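Local coordinates for protein alpha-amylase (Eubacterium rectale DSM 17629, PDB 6AZ5) that probably binds starch-type alpha-glucans as a family 41 carbohydrate-binding module of a surface-anchored amylase, at residues P1-F5 and T57-V63. Numbering follows the deposited sequence.
Sequences PDHTF and TVAGSNV
H3 and V58 form an antiparallel hydrogen-bonded pair at the beginning of strand 3-10 and the end of strand 49-58. The bond from H3 N to V58 O is 2.8 Å long and almost straight, 176° at the hydrogen. V58 N returns an equally short bond to H3 O. That oxygen also receives a CA-H...O contact from T57 CA at 3.4 Å, so two donors approach it from one strand.

T4 and T57 follow as a non-hydrogen-bonded pair. Their side chains share the sheet face opposite H3 and V58. Both hydroxyls stand beside their own backbone N (chi1 -66° in T4, -59° in T57), which turns them toward each other. T4 OG1 and T57 OG1 hydrogen-bond at 2.9 Å. The methyl T57 CG2 lies 3.7 Å from CB of D2, just before the strand begins.

The two strands are neighbours in the beta-sandwich of this CBM41 module, which has no alpha-helix. Strand 3-10 also pairs in parallel with strand 99-103.

On the other face, the H3 and V58 side chains lie side by side. V58 CG2 meets the edge of the imidazole, 4.1 Å from H3 CD2. The far end of the ring is held by a hydrogen bond from H3 NE2 to E98. V58 CG1 points to the edge of the buried F5 ring, 4.2 Å from CE1.

After V58 the chain makes a 3-10 turn at 60-62 and comes back beside H3. The V63 side chain crosses that of H3 at about a right angle, with V63 CG2 4.1 Å from H3 CB.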
ATOM      1  N   PRO A   1      -1.591 -20.838   9.820  1.00 45.23           N
ATOM      2  CA  PRO A   1      -2.666 -20.172   9.075  1.00 46.11           C
ATOM      3  C   PRO A   1      -2.240 -18.813   8.518  1.00 38.50           C
ATOM      4  O   PRO A   1      -1.420 -18.125   9.129  1.00 33.02           O
ATOM      5  CB  PRO A   1      -3.769 -20.010  10.123  1.00 37.28           C
ATOM      6  CG  PRO A   1      -3.034 -19.944  11.417  1.00 39.20           C
ATOM      7  CD  PRO A   1      -1.866 -20.876  11.267  1.00 40.13           C
ATOM      8  N   ASP A   2      -2.804 -18.442   7.370  1.00 35.98           N
ATOM      9  CA  ASP A   2      -2.434 -17.215   6.666  1.00 29.75           C
ATOM     10  C   ASP A   2      -2.664 -15.966   7.500  1.00 27.38           C
ATOM     11  O   ASP A   2      -3.460 -15.964   8.437  1.00 32.63           O
ATOM     12  CB  ASP A   2      -3.217 -17.089   5.354  1.00 28.73           C
ATOM     13  CG  ASP A   2      -2.870 -18.177   4.364  1.00 38.32           C
ATOM     14  OD1 ASP A   2      -1.826 -18.839   4.562  1.00 40.45           O
ATOM     15  OD2 ASP A   2      -3.630 -18.367   3.386  1.00 36.05           O
ATOM     16  N   HIS A   3      -1.955 -14.901   7.146  1.00 24.60           N
ATOM     17  CA  HIS A   3      -2.142 -13.608   7.784  1.00 19.22           C
ATOM     18  C   HIS A   3      -2.502 -12.539   6.755  1.00 17.77           C
ATOM     19  O   HIS A   3      -1.808 -12.369   5.751  1.00 18.81           O
ATOM     20  CB  HIS A   3      -0.882 -13.199   8.545  1.00 17.48           C
ATOM     21  CG  HIS A   3      -0.912 -11.784   9.022  1.00 16.01           C
ATOM     22  ND1 HIS A   3      -1.743 -11.360  10.040  1.00 15.06           N
ATOM     23  CD2 HIS A   3      -0.241 -10.687   8.603  1.00 16.76           C
ATOM     24  CE1 HIS A   3      -1.568 -10.066  10.233  1.00 19.38           C
ATOM     25  NE2 HIS A   3      -0.662  -9.631   9.382  1.00 22.01           N
ATOM     26  N   THR A   4      -3.586 -11.817   7.012  1.00 18.75           N
ATOM     27  CA  THR A   4      -4.023 -10.744   6.121  1.00 16.99           C
ATOM     28  C   THR A   4      -3.858  -9.376   6.784  1.00 21.12           C
ATOM     29  O   THR A   4      -4.256  -9.181   7.931  1.00 20.67           O
ATOM     30  CB  THR A   4      -5.494 -10.927   5.698  1.00 15.72           C
ATOM     31  OG1 THR A   4      -5.618 -12.104   4.893  1.00 15.21           O
ATOM     32  CG2 THR A   4      -5.973  -9.735   4.887  1.00 18.67           C
ATOM     33  N   PHE A   5      -3.257  -8.432   6.066  1.00 16.90           N
ATOM     34  CA  PHE A   5      -3.189  -7.062   6.543  1.00 13.02           C
ATOM     35  C   PHE A   5      -3.795  -6.115   5.516  1.00 13.42           C
ATOM     36  O   PHE A   5      -3.936  -6.454   4.348  1.00 12.92           O
ATOM     37  CB  PHE A   5      -1.746  -6.655   6.861  1.00 17.74           C
ATOM     38  CG  PHE A   5      -0.806  -6.742   5.689  1.00 21.24           C
ATOM     39  CD1 PHE A   5      -0.126  -7.920   5.413  1.00 23.17           C
ATOM     40  CD2 PHE A   5      -0.582  -5.639   4.878  1.00 17.71           C
ATOM     41  CE1 PHE A   5       0.750  -8.002   4.341  1.00 20.35           C
ATOM     42  CE2 PHE A   5       0.289  -5.714   3.801  1.00 21.63           C
ATOM     43  CZ  PHE A   5       0.957  -6.896   3.534  1.00 18.02           C
ATOM     44  N   THR A  57      -2.613 -10.922   1.621  1.00 19.55           N
ATOM     45  CA  THR A  57      -2.463 -12.132   2.408  1.00 22.04           C
ATOM     46  C   THR A  57      -1.060 -12.691   2.250  1.00 24.15           C
ATOM     47  O   THR A  57      -0.583 -12.871   1.129  1.00 25.57           O
ATOM     48  CB  THR A  57      -3.489 -13.204   1.986  1.00 25.54           C
ATOM     49  OG1 THR A  57      -4.814 -12.692   2.161  1.00 21.56           O
ATOM     50  CG2 THR A  57      -3.322 -14.469   2.810  1.00 27.25           C
ATOM     51  N   VAL A  58      -0.399 -12.945   3.376  1.00 17.43           N
ATOM     52  CA  VAL A  58       0.880 -13.644   3.376  1.00 21.19           C
ATOM     53  C   VAL A  58       0.783 -14.922   4.210  1.00 26.93           C
ATOM     54  O   VAL A  58      -0.109 -15.060   5.048  1.00 25.78           O
ATOM     55  CB  VAL A  58       2.018 -12.758   3.922  1.00 21.61           C
ATOM     56  CG1 VAL A  58       2.325 -11.635   2.954  1.00 16.98           C
ATOM     57  CG2 VAL A  58       1.658 -12.208   5.292  1.00 19.79           C
ATOM     58  N   ALA A  59       1.690 -15.862   3.960  1.00 28.01           N
ATOM     59  CA  ALA A  59       1.790 -17.058   4.786  1.00 25.06           C
ATOM     60  C   ALA A  59       2.125 -16.655   6.217  1.00 29.58           C
ATOM     61  O   ALA A  59       2.798 -15.643   6.438  1.00 23.75           O
ATOM     62  CB  ALA A  59       2.843 -18.004   4.237  1.00 22.73           C
ATOM     63  N   GLY A  60       1.652 -17.444   7.180  1.00 26.27           N
ATOM     64  CA  GLY A  60       1.885 -17.170   8.589  1.00 20.82           C
ATOM     65  C   GLY A  60       3.359 -17.112   8.943  1.00 25.15           C
ATOM     66  O   GLY A  60       3.784 -16.289   9.753  1.00 26.14           O
ATOM     67  N   SER A  61       4.147 -17.977   8.315  1.00 27.60           N
ATOM     68  CA  SER A  61       5.579 -18.044   8.580  1.00 30.44           C
ATOM     69  C   SER A  61       6.324 -16.801   8.090  1.00 31.00           C
ATOM     70  O   SER A  61       7.518 -16.650   8.341  1.00 30.69           O
ATOM     71  CB  SER A  61       6.173 -19.294   7.932  1.00 32.13           C
ATOM     72  OG  SER A  61       5.804 -19.372   6.567  1.00 36.81           O
ATOM     73  N   ASN A  62       5.617 -15.910   7.400  1.00 26.34           N
ATOM     74  CA  ASN A  62       6.229 -14.690   6.884  1.00 20.86           C
ATOM     75  C   ASN A  62       5.964 -13.478   7.754  1.00 23.78           C
ATOM     76  O   ASN A  62       6.378 -12.369   7.415  1.00 24.99           O
ATOM     77  CB  ASN A  62       5.747 -14.400   5.464  1.00 27.41           C
ATOM     78  CG  ASN A  62       6.501 -15.196   4.422  1.00 29.17           C
ATOM     79  OD1 ASN A  62       7.657 -15.571   4.626  1.00 34.55           O
ATOM     80  ND2 ASN A  62       5.854 -15.448   3.291  1.00 29.02           N
ATOM     81  N   VAL A  63       5.264 -13.679   8.864  1.00 21.82           N
ATOM     82  CA  VAL A  63       5.105 -12.611   9.837  1.00 22.57           C
ATOM     83  C   VAL A  63       6.477 -12.316  10.413  1.00 20.59           C
ATOM     84  O   VAL A  63       7.200 -13.236  10.794  1.00 22.59           O
ATOM     85  CB  VAL A  63       4.125 -12.984  10.968  1.00 21.06           C
ATOM     86  CG1 VAL A  63       4.149 -11.928  12.059  1.00 22.32           C
ATOM     87  CG2 VAL A  63       2.715 -13.156  10.416  1.00 21.25           C
TER